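Local coordinates for protein excinuclease ABC, subunit A. (Deinococcus radiodurans, PDB 2VF7) that binds DNA, zinc and adenine nucleotides and, as a UvrA-type ABC ATPase, probably takes part in recognising DNA damage for excision repair, at residues P147-P152 and K293-Q297; L120-Y124 and T303-I309; A106-G111 and G372-P378; H261-F266 and R277-M282. The protein carries 1 engineered substitution. One frame throughout, in Å; residues are numbered along the deposited sequence.

Contact 2 is the most buried of the four. It sets helix 116-127 against a turn, mainly through apolar groups. Contacts 1, 3 and 4 are partly buried. Contact 1 joins two loops by backbone bonds, an arginine grip and a zinc ligand. Contact 3 joins mostly loop residues, with a helix start on one side, by backbone bonds near ADP. Contact 4 has no cross-segment hydrogen bond and rests on apolar packing between helix 258-268 and the end of helix 272-278 with the residues after it. Contact 1 meets contact 2 where L295 packs on I309, at the start of helix 309-314. Contact 2 meets contact 3 through L120 and L373. Contact 4 touches none of the others.

Contact 1. Residues P147-P152 and K293-Q297. With ZN (zinc ion), chain F.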
# COMPACT_ATOMS: atom_id res chain seq x y z
N PRO A 147 -20.58 4.73 12.66
CA PRO A 147 -21.30 5.61 13.59
C PRO A 147 -22.81 5.62 13.33
O PRO A 147 -23.58 6.08 14.17
CB PRO A 147 -20.71 7.00 13.30
CG PRO A 147 -19.46 6.75 12.50
CD PRO A 147 -19.75 5.51 11.72
N GLU A 148 -23.19 5.13 12.15
CA GLU A 148 -24.59 4.95 11.75
C GLU A 148 -25.15 3.62 12.29
O GLU A 148 -26.37 3.39 12.28
CB GLU A 148 -24.68 5.06 10.21
CG GLU A 148 -25.86 4.36 9.50
CD GLU A 148 -27.11 5.22 9.37
OE1 GLU A 148 -27.15 6.34 9.93
OE2 GLU A 148 -28.07 4.78 8.68
N GLY A 149 -24.27 2.76 12.80
CA GLY A 149 -24.68 1.45 13.31
C GLY A 149 -24.39 1.16 14.77
O GLY A 149 -25.17 0.48 15.44
N ALA A 150 -23.27 1.68 15.27
CA ALA A 150 -22.80 1.37 16.62
C ALA A 150 -23.65 1.99 17.72
O ALA A 150 -24.02 3.17 17.65
CB ALA A 150 -21.35 1.81 16.78
N CYS A 151 -23.95 1.19 18.75
CA CYS A 151 -24.61 1.67 19.96
C CYS A 151 -23.80 2.83 20.56
O CYS A 151 -22.59 2.70 20.73
CB CYS A 151 -24.74 0.53 20.97
SG CYS A 151 -25.13 1.00 22.66
N PRO A 152 -24.46 3.96 20.85
CA PRO A 152 -23.79 5.16 21.42
C PRO A 152 -23.25 5.02 22.87
O PRO A 152 -22.39 5.80 23.27
CB PRO A 152 -24.89 6.24 21.37
CG PRO A 152 -26.00 5.67 20.53
CD PRO A 152 -25.90 4.18 20.65
N LYS A 293 -25.49 -7.62 22.48
CA LYS A 293 -25.45 -7.12 21.10
C LYS A 293 -24.64 -5.83 21.14
O LYS A 293 -24.24 -5.39 22.23
CB LYS A 293 -26.88 -6.85 20.58
CG LYS A 293 -28.00 -7.56 21.35
CD LYS A 293 -28.69 -8.66 20.56
CE LYS A 293 -29.71 -9.41 21.43
NZ LYS A 293 -30.92 -9.89 20.68
N ARG A 294 -24.39 -5.20 19.99
CA ARG A 294 -23.44 -4.07 19.97
C ARG A 294 -23.93 -2.79 19.26
O ARG A 294 -23.15 -1.84 19.08
CB ARG A 294 -22.09 -4.52 19.40
CG ARG A 294 -21.41 -5.67 20.17
CD ARG A 294 -19.95 -5.84 19.78
NE ARG A 294 -19.73 -6.70 18.62
CZ ARG A 294 -18.79 -6.49 17.69
NH1 ARG A 294 -17.99 -5.43 17.76
NH2 ARG A 294 -18.66 -7.34 16.67
N LEU A 295 -25.21 -2.76 18.87
CA LEU A 295 -25.74 -1.68 18.02
C LEU A 295 -26.96 -0.91 18.54
O LEU A 295 -27.48 -1.20 19.63
CB LEU A 295 -26.01 -2.19 16.59
CG LEU A 295 -25.86 -3.66 16.20
CD1 LEU A 295 -26.98 -4.51 16.76
CD2 LEU A 295 -25.82 -3.76 14.70
N ARG A 296 -27.39 0.09 17.76
CA ARG A 296 -28.60 0.86 18.07
C ARG A 296 -29.80 -0.06 18.19
O ARG A 296 -29.88 -1.07 17.49
CB ARG A 296 -28.85 1.96 17.02
CG ARG A 296 -28.28 3.33 17.44
CD ARG A 296 -28.60 4.47 16.46
NE ARG A 296 -27.71 5.62 16.63
CZ ARG A 296 -26.45 5.67 16.18
NH1 ARG A 296 -25.93 4.65 15.54
NH2 ARG A 296 -25.71 6.75 16.39
N GLN A 297 -30.71 0.27 19.11
CA GLN A 297 -31.83 -0.63 19.42
C GLN A 297 -32.91 -0.54 18.35
O GLN A 297 -33.92 -1.24 18.42
CB GLN A 297 -32.40 -0.33 20.82
CG GLN A 297 -33.12 -1.51 21.48
CD GLN A 297 -33.14 -1.40 23.00
OE1 GLN A 297 -32.13 -1.08 23.63
NE2 GLN A 297 -34.31 -1.66 23.60
ZN ZN F . -23.99 -0.89 23.68
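R296 reaches across to P147 and holds its carbonyl with two nitrogens. NH1 and NH2 of R296 each bond to P147 O at 3.1 Å. NH2 comes in nearly in line with the C=O bond. NH1 sits above the carbonyl plane. The oxygen lies at the edge of the guanidinium, a little tilted from its plane. P152 CG and A150 O cover one face of the same group. A150 O is 3.2 Å from R296 NH1, but the angle is too poor for a hydrogen bond. R296 is extended from CG to NE, which carries the guanidinium past the loop to P147. On the way it crosses the P152 ring at about a right angle, with R296 CG 4.1 Å from P152 CD.

Two backbone bonds set the base of this arginine. R296 N donates to G149 O at 3.2 Å, and C151 N donates to R294 O, also at 3.2 Å. Together they make a single beta bridge between A150 and L295. The bridge also places C151. Its sulfur is anti to the backbone N (chi1 165°), and SG binds the zinc ion at 2.4 Å. C154, C287 and C290 complete this Cys4 site, built from two CxxC pairs. R294 turns its end away and bonds through NH1 to G156 O.

The contact joins two loops beside the zinc ion. The first lies between helix 116-127 and strand 159-162. The second lies between strand 283-286 and helix 309-314.

Contact 2. Residues L120-Y124 and T303-I309; sequences LRMLY and TFAGLDI
The Y124 ring carries I309 CG2 over the centre of one face, and L307 O lies at its edge, in plane. L307 ends a type I' beta turn that starts at F304, and this turn packs against helix 116-127. The methyl I309 CG2 stands 3.6 Å from the centroid of the Y124 ring, only 11° off the normal, a clear CH-pi contact. The F304 ring takes L123 CD2 over one face, offset toward the rim. This second CH-pi contact measures 4.2 Å from L123 CD2 to the F304 centroid. F304 has CG anti to its own N (chi1 -173°), which places the ring face at L123 CD2.

D308 follows the turn as the N-cap residue of helix 309-314. Y124 thus lies between the end of the turn and the start of that helix. F304 also meets the ring of Y327, and both L123 and F304 touch L324, so helix 317-328 adds to the apolar surroundings.

Y124 OH donates to L307 O at 2.8 Å, from above the carbonyl plane. F304 N reaches L307 O from the opposite face, as one of the bonds that close the turn. The buried phenol hydroxyl thus has a partner for its proton, and the single oxygen L307 O takes two donors. F304 CB is 3.6 Å from Y124 CZ. Beside the Y124 ring, L120 CD1 meets I309 CG2 at 3.7 Å.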
# COMPACT_ATOMS: atom_id res chain seq x y z
N LEU A 120 -26.00 -9.77 4.12
CA LEU A 120 -27.15 -9.86 5.01
C LEU A 120 -27.43 -8.57 5.78
O LEU A 120 -28.44 -8.47 6.47
CB LEU A 120 -27.08 -11.11 5.92
CG LEU A 120 -26.17 -11.30 7.13
CD1 LEU A 120 -26.71 -10.60 8.38
CD2 LEU A 120 -25.99 -12.78 7.41
N ARG A 121 -26.56 -7.57 5.65
CA ARG A 121 -26.90 -6.21 6.12
C ARG A 121 -27.85 -5.56 5.12
O ARG A 121 -28.77 -4.81 5.50
CB ARG A 121 -25.67 -5.33 6.30
CG ARG A 121 -24.76 -5.72 7.45
CD ARG A 121 -23.57 -4.77 7.55
NE ARG A 121 -22.47 -5.41 8.25
CZ ARG A 121 -21.24 -5.54 7.77
NH1 ARG A 121 -20.93 -5.04 6.57
NH2 ARG A 121 -20.31 -6.14 8.49
N MET A 122 -27.61 -5.85 3.84
CA MET A 122 -28.46 -5.39 2.75
C MET A 122 -29.78 -6.16 2.71
O MET A 122 -30.77 -5.66 2.18
CB MET A 122 -27.74 -5.56 1.41
CG MET A 122 -26.48 -4.76 1.26
SD MET A 122 -25.68 -5.30 -0.25
CE MET A 122 -24.01 -4.68 -0.05
N LEU A 123 -29.78 -7.38 3.24
CA LEU A 123 -31.01 -8.19 3.34
C LEU A 123 -31.93 -7.69 4.45
O LEU A 123 -33.15 -7.75 4.32
CB LEU A 123 -30.68 -9.67 3.54
CG LEU A 123 -31.82 -10.68 3.72
CD1 LEU A 123 -31.50 -11.99 3.01
CD2 LEU A 123 -32.12 -10.93 5.19
N TYR A 124 -31.34 -7.23 5.55
CA TYR A 124 -32.08 -6.66 6.66
C TYR A 124 -32.52 -5.23 6.34
O TYR A 124 -33.56 -4.77 6.81
CB TYR A 124 -31.24 -6.69 7.94
CG TYR A 124 -31.37 -7.98 8.74
CD1 TYR A 124 -30.71 -9.15 8.34
CD2 TYR A 124 -32.15 -8.02 9.89
CE1 TYR A 124 -30.83 -10.34 9.08
CE2 TYR A 124 -32.28 -9.20 10.64
CZ TYR A 124 -31.61 -10.34 10.22
OH TYR A 124 -31.75 -11.49 10.97
N THR A 303 -36.18 -7.58 12.22
CA THR A 303 -36.00 -9.02 12.42
C THR A 303 -35.92 -9.80 11.09
O THR A 303 -36.05 -9.22 10.01
CB THR A 303 -37.12 -9.57 13.37
OG1 THR A 303 -36.65 -10.70 14.11
CG2 THR A 303 -38.41 -9.94 12.60
N PHE A 304 -35.67 -11.11 11.18
CA PHE A 304 -35.82 -12.05 10.06
C PHE A 304 -35.91 -13.48 10.59
O PHE A 304 -35.08 -13.90 11.40
CB PHE A 304 -34.67 -11.92 9.06
CG PHE A 304 -34.86 -12.75 7.80
CD1 PHE A 304 -35.47 -12.21 6.68
CD2 PHE A 304 -34.41 -14.07 7.74
CE1 PHE A 304 -35.64 -12.96 5.52
CE2 PHE A 304 -34.58 -14.83 6.59
CZ PHE A 304 -35.19 -14.28 5.48
N ALA A 305 -36.92 -14.22 10.12
CA ALA A 305 -37.28 -15.56 10.63
C ALA A 305 -37.46 -15.59 12.15
O ALA A 305 -37.44 -16.67 12.77
CB ALA A 305 -36.26 -16.61 10.16
N GLY A 306 -37.66 -14.41 12.75
CA GLY A 306 -37.79 -14.26 14.19
C GLY A 306 -36.54 -13.74 14.89
O GLY A 306 -36.51 -13.65 16.12
N LEU A 307 -35.52 -13.39 14.10
CA LEU A 307 -34.19 -13.06 14.62
C LEU A 307 -33.63 -11.75 14.07
O LEU A 307 -33.73 -11.48 12.88
CB LEU A 307 -33.20 -14.18 14.30
CG LEU A 307 -33.60 -15.64 14.53
CD1 LEU A 307 -32.80 -16.53 13.62
CD2 LEU A 307 -33.42 -16.05 15.99
N ASP A 308 -33.04 -10.94 14.95
CA ASP A 308 -32.24 -9.78 14.55
C ASP A 308 -30.84 -10.27 14.10
O ASP A 308 -30.50 -11.43 14.36
CB ASP A 308 -32.12 -8.79 15.70
CG ASP A 308 -31.53 -9.42 16.97
OD1 ASP A 308 -30.31 -9.32 17.17
OD2 ASP A 308 -32.30 -10.03 17.75
N ILE A 309 -30.06 -9.41 13.44
CA ILE A 309 -28.77 -9.83 12.84
C ILE A 309 -27.87 -10.66 13.78
O ILE A 309 -27.31 -11.67 13.38
CB ILE A 309 -27.94 -8.64 12.30
CG1 ILE A 309 -28.10 -7.41 13.19
CG2 ILE A 309 -28.29 -8.34 10.86
CD1 ILE A 309 -27.18 -6.26 12.83

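Contact 3. Residues A106-G111 and G372-P378; sequences ARSSVG and GLDRSTP. With ADP (adenosine-5'-diphosphate), chain D.
R375 serves two partners with its two ends. Its carbonyl receives V110 N across the contact, while its guanidinium lies face-on to the adenine of ADP. The V110 N to R375 O bond is short, 2.9 Å, but bent and weak. V110 CG2 packs on R375 CB at 3.8 Å. The R375 chain leaves with CG anti to the backbone N and bends at chi2 (82°), which leads the guanidinium away to the nucleotide. ADP C5 lies over the centre of the guanidinium. ADP O2' is at its edge, in plane, with NH1 of R375 3.4 Å away. R375 NE bonds to T379 OG1, which anchors the group.

This is the ADP held by the P-loop residues G533, G535, K536, S537 and T538. Segment 372-378 leads into an LSPGE sequence that begins at L380 and runs into helix 382-393. It resembles the ABC signature motif. The pairing therefore joins the start of helix 110-113 to the approach to that motif.

S109 and S376 form a single beta bridge. T377 N donates to S108 O at 3.1 Å, from above the carbonyl plane. S108 N in turn donates to T377 OG1 at 3.0 Å. At the other end G111 N bonds to L373 O, also at 3.1 Å. R107 is bent at chi2 and chi3. It brings CD to 3.5 Å from P378 CG and lays a guanidinium face over S376 OG. A106 and S108 also pack on Y72 of the second subunit.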
# COMPACT_ATOMS: atom_id res chain seq x y z
N ALA A 106 -4.58 -11.41 11.42
CA ALA A 106 -5.41 -10.27 11.77
C ALA A 106 -6.77 -10.77 12.26
O ALA A 106 -7.16 -11.91 11.97
CB ALA A 106 -5.58 -9.35 10.58
N ARG A 107 -7.46 -9.93 13.02
CA ARG A 107 -8.77 -10.27 13.57
C ARG A 107 -9.90 -10.05 12.58
O ARG A 107 -10.07 -8.95 12.04
CB ARG A 107 -9.03 -9.47 14.85
CG ARG A 107 -8.40 -10.07 16.10
CD ARG A 107 -9.15 -11.31 16.55
NE ARG A 107 -10.43 -11.00 17.19
CZ ARG A 107 -10.66 -11.10 18.50
NH1 ARG A 107 -9.71 -11.50 19.32
NH2 ARG A 107 -11.86 -10.80 18.99
N SER A 108 -10.66 -11.11 12.34
CA SER A 108 -11.88 -11.10 11.53
C SER A 108 -12.88 -12.09 12.10
O SER A 108 -12.64 -12.70 13.14
CB SER A 108 -11.58 -11.49 10.07
OG SER A 108 -11.74 -10.40 9.17
N SER A 109 -14.00 -12.23 11.39
CA SER A 109 -15.03 -13.22 11.65
C SER A 109 -15.10 -14.09 10.41
O SER A 109 -14.54 -13.73 9.39
CB SER A 109 -16.38 -12.54 11.82
OG SER A 109 -16.23 -11.17 12.12
N VAL A 110 -15.79 -15.22 10.51
CA VAL A 110 -16.04 -16.06 9.34
C VAL A 110 -16.91 -15.31 8.30
O VAL A 110 -16.64 -15.36 7.09
CB VAL A 110 -16.71 -17.38 9.78
CG1 VAL A 110 -17.28 -18.15 8.59
CG2 VAL A 110 -15.71 -18.22 10.56
N GLY A 111 -17.91 -14.59 8.79
CA GLY A 111 -18.78 -13.78 7.95
C GLY A 111 -18.15 -12.58 7.27
O GLY A 111 -18.75 -12.01 6.35
N GLY A 372 -19.88 -20.84 12.75
CA GLY A 372 -20.82 -19.71 12.88
C GLY A 372 -20.19 -18.45 12.32
O GLY A 372 -18.98 -18.27 12.41
N LEU A 373 -20.99 -17.57 11.74
CA LEU A 373 -20.40 -16.38 11.11
C LEU A 373 -19.85 -15.30 12.06
O LEU A 373 -19.20 -14.36 11.61
CB LEU A 373 -21.27 -15.82 9.95
CG LEU A 373 -22.78 -15.61 9.89
CD1 LEU A 373 -23.09 -15.00 8.55
CD2 LEU A 373 -23.58 -16.89 10.05
N ASP A 374 -20.05 -15.48 13.36
CA ASP A 374 -19.43 -14.61 14.38
C ASP A 374 -18.08 -15.16 14.89
O ASP A 374 -17.38 -14.50 15.67
CB ASP A 374 -20.40 -14.32 15.54
CG ASP A 374 -20.84 -15.59 16.30
OD1 ASP A 374 -20.48 -16.72 15.90
OD2 ASP A 374 -21.57 -15.45 17.31
N ARG A 375 -17.72 -16.35 14.42
CA ARG A 375 -16.52 -17.06 14.83
C ARG A 375 -15.26 -16.33 14.40
O ARG A 375 -15.08 -16.01 13.21
CB ARG A 375 -16.56 -18.48 14.27
CG ARG A 375 -15.29 -19.30 14.42
CD ARG A 375 -15.19 -19.93 15.78
NE ARG A 375 -14.01 -20.78 15.89
CZ ARG A 375 -14.01 -22.09 15.71
NH1 ARG A 375 -15.13 -22.74 15.40
NH2 ARG A 375 -12.88 -22.77 15.83
N SER A 376 -14.38 -16.09 15.37
CA SER A 376 -13.13 -15.36 15.21
C SER A 376 -12.10 -16.15 14.44
O SER A 376 -11.92 -17.34 14.69
CB SER A 376 -12.55 -14.99 16.58
OG SER A 376 -12.63 -13.60 16.81
N THR A 377 -11.40 -15.48 13.53
CA THR A 377 -10.43 -16.14 12.66
C THR A 377 -9.18 -16.72 13.34
O THR A 377 -8.62 -17.70 12.82
CB THR A 377 -10.01 -15.25 11.46
OG1 THR A 377 -9.81 -13.91 11.91
CG2 THR A 377 -11.09 -15.26 10.39
N PRO A 378 -8.71 -16.12 14.45
CA PRO A 378 -7.58 -16.74 15.12
C PRO A 378 -7.94 -17.98 15.96
O PRO A 378 -7.05 -18.69 16.44
CB PRO A 378 -7.05 -15.62 16.03
CG PRO A 378 -7.80 -14.39 15.63
CD PRO A 378 -9.09 -14.86 15.11
PB ADP D . -12.80 -30.72 15.16
O1B ADP D . -12.59 -30.08 13.81
O2B ADP D . -11.72 -30.48 16.17
O3B ADP D . -13.21 -32.16 15.02
PA ADP D . -14.07 -28.85 16.98
O1A ADP D . -13.76 -27.50 16.42
O2A ADP D . -13.30 -29.38 18.15
O3A ADP D . -14.08 -29.96 15.81
O5' ADP D . -15.60 -28.73 17.48
C5' ADP D . -16.69 -28.79 16.57
C4' ADP D . -17.82 -27.85 16.93
O4' ADP D . -17.45 -26.95 17.97
C3' ADP D . -18.12 -26.99 15.72
O3' ADP D . -19.53 -26.78 15.61
C2' ADP D . -17.41 -25.68 16.01
O2' ADP D . -17.96 -24.55 15.32
C1' ADP D . -17.50 -25.59 17.52
N9 ADP D . -16.39 -24.78 18.06
C8 ADP D . -15.12 -25.21 18.26
N7 ADP D . -14.33 -24.24 18.78
C5 ADP D . -15.12 -23.15 18.92
C6 ADP D . -14.93 -21.76 19.41
N6 ADP D . -13.71 -21.36 19.85
N1 ADP D . -16.00 -20.93 19.39
C2 ADP D . -17.21 -21.32 18.94
N3 ADP D . -17.45 -22.57 18.48
C4 ADP D . -16.47 -23.51 18.44

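Contact 4. Residues H261-F266 and R277-M282; sequences HVLHTF and RVQGYM
M282 lies along V262 and ends against the ring of F266. Its CB points toward the helix of residues 261-266. CG then meets V262 CG1 at 3.7 Å, as the two side chains slide past each other in opposite directions. SD comes next. It is 4.4 Å from the centroid of the F266 ring, in an oblique Met-aromatic contact, and also nears L263 CD2. A bend at chi3 (-81°) folds the methyl back, and CE ends 3.3 Å from F266 CD1.

V278 fills the neighbouring place. Its CG1 sits 3.5 Å from V262 O and also touches F266 CB. V278 CG2 presses on T265 CG2 at 3.5 Å, tighter than usual for two carbons. T265 OG1 turns the other way and donates to H261 O at 2.6 Å, an oxygen that T265 N also uses. Q279 brings its amide to the F266 ring edge, where Q279 CD is 3.8 Å from F266 CE1. The amide and ring planes are 77° apart.

F266 has further partners in K275, by cation-pi, and in the ring of Y161. R277 comes near H261 only loosely and spends its NH2 on W184 O.

No hydrogen bond joins the two segments. The contact packs helix 258-268 against the end of helix 272-278 and the residues that follow it. The two helices are successive in the chain and lie in the UvrA DNA-binding domain.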
# COMPACT_ATOMS: atom_id res chain seq x y z
N HIS A 261 -5.17 8.75 30.58
CA HIS A 261 -4.15 7.82 30.14
C HIS A 261 -4.66 6.41 29.96
O HIS A 261 -4.28 5.74 29.01
CB HIS A 261 -2.98 7.76 31.12
CG HIS A 261 -1.99 6.71 30.75
ND1 HIS A 261 -1.98 5.45 31.32
CD2 HIS A 261 -1.02 6.70 29.79
CE1 HIS A 261 -1.04 4.73 30.75
NE2 HIS A 261 -0.44 5.46 29.83
N VAL A 262 -5.47 5.94 30.90
CA VAL A 262 -5.90 4.54 30.88
C VAL A 262 -6.81 4.29 29.68
O VAL A 262 -6.66 3.29 28.98
CB VAL A 262 -6.60 4.10 32.23
CG1 VAL A 262 -7.37 2.80 32.06
CG2 VAL A 262 -5.59 3.97 33.35
N LEU A 263 -7.75 5.20 29.45
CA LEU A 263 -8.75 5.01 28.40
C LEU A 263 -8.20 5.31 27.00
O LEU A 263 -8.62 4.68 26.02
CB LEU A 263 -10.01 5.85 28.68
CG LEU A 263 -10.83 5.69 29.97
CD1 LEU A 263 -12.10 6.50 29.84
CD2 LEU A 263 -11.17 4.23 30.30
N HIS A 264 -7.29 6.27 26.89
CA HIS A 264 -6.63 6.54 25.62
C HIS A 264 -5.73 5.37 25.27
O HIS A 264 -5.66 4.97 24.11
CB HIS A 264 -5.80 7.85 25.66
CG HIS A 264 -5.22 8.23 24.32
ND1 HIS A 264 -4.18 7.54 23.73
CD2 HIS A 264 -5.54 9.24 23.47
CE1 HIS A 264 -3.89 8.11 22.56
NE2 HIS A 264 -4.70 9.14 22.39
N THR A 265 -5.02 4.83 26.25
CA THR A 265 -4.15 3.70 25.99
C THR A 265 -4.98 2.49 25.56
O THR A 265 -4.63 1.81 24.60
CB THR A 265 -3.24 3.36 27.18
OG1 THR A 265 -2.54 4.55 27.57
CG2 THR A 265 -2.21 2.31 26.79
N PHE A 266 -6.09 2.24 26.24
CA PHE A 266 -6.97 1.13 25.89
C PHE A 266 -7.48 1.22 24.45
O PHE A 266 -7.53 0.22 23.74
CB PHE A 266 -8.17 1.04 26.85
CG PHE A 266 -9.12 -0.12 26.57
CD1 PHE A 266 -8.85 -1.40 27.05
CD2 PHE A 266 -10.28 0.08 25.82
CE1 PHE A 266 -9.71 -2.47 26.81
CE2 PHE A 266 -11.15 -0.99 25.57
CZ PHE A 266 -10.87 -2.26 26.07
N ARG A 277 -2.13 -4.76 30.26
CA ARG A 277 -1.66 -4.07 31.48
C ARG A 277 -2.70 -3.04 31.92
O ARG A 277 -3.21 -3.10 33.04
CB ARG A 277 -0.32 -3.38 31.24
CG ARG A 277 0.21 -2.65 32.45
CD ARG A 277 1.01 -1.42 32.06
NE ARG A 277 1.36 -0.64 33.24
CZ ARG A 277 0.88 0.58 33.54
NH1 ARG A 277 0.03 1.20 32.72
NH2 ARG A 277 1.28 1.18 34.68
N VAL A 278 -2.97 -2.10 31.02
CA VAL A 278 -4.00 -1.08 31.14
C VAL A 278 -5.35 -1.63 31.64
O VAL A 278 -6.00 -1.04 32.51
CB VAL A 278 -4.11 -0.31 29.78
CG1 VAL A 278 -5.53 -0.00 29.37
CG2 VAL A 278 -3.25 0.95 29.83
N GLN A 279 -5.74 -2.79 31.12
CA GLN A 279 -6.99 -3.42 31.46
C GLN A 279 -7.03 -3.90 32.92
O GLN A 279 -8.10 -4.07 33.47
CB GLN A 279 -7.27 -4.58 30.50
CG GLN A 279 -8.72 -4.70 30.05
CD GLN A 279 -8.87 -5.58 28.81
OE1 GLN A 279 -7.88 -5.89 28.12
NE2 GLN A 279 -10.11 -5.97 28.51
N GLY A 280 -5.87 -4.09 33.53
CA GLY A 280 -5.79 -4.40 34.96
C GLY A 280 -6.24 -3.28 35.91
O GLY A 280 -6.51 -3.53 37.09
N TYR A 281 -6.33 -2.06 35.40
CA TYR A 281 -6.75 -0.89 36.20
C TYR A 281 -8.14 -0.40 35.80
O TYR A 281 -8.53 0.74 36.10
CB TYR A 281 -5.73 0.25 36.04
CG TYR A 281 -4.31 -0.23 36.18
CD1 TYR A 281 -3.72 -0.36 37.44
CD2 TYR A 281 -3.55 -0.57 35.06
CE1 TYR A 281 -2.41 -0.80 37.58
CE2 TYR A 281 -2.23 -1.02 35.19
CZ TYR A 281 -1.68 -1.13 36.45
OH TYR A 281 -0.39 -1.58 36.61
N MET A 282 -8.89 -1.27 35.11
CA MET A 282 -10.22 -0.95 34.63
C MET A 282 -11.26 -1.86 35.24
O MET A 282 -10.93 -2.90 35.82
CB MET A 282 -10.28 -1.07 33.12
CG MET A 282 -10.03 0.23 32.38
SD MET A 282 -10.18 0.01 30.59
CE MET A 282 -8.57 -0.65 30.25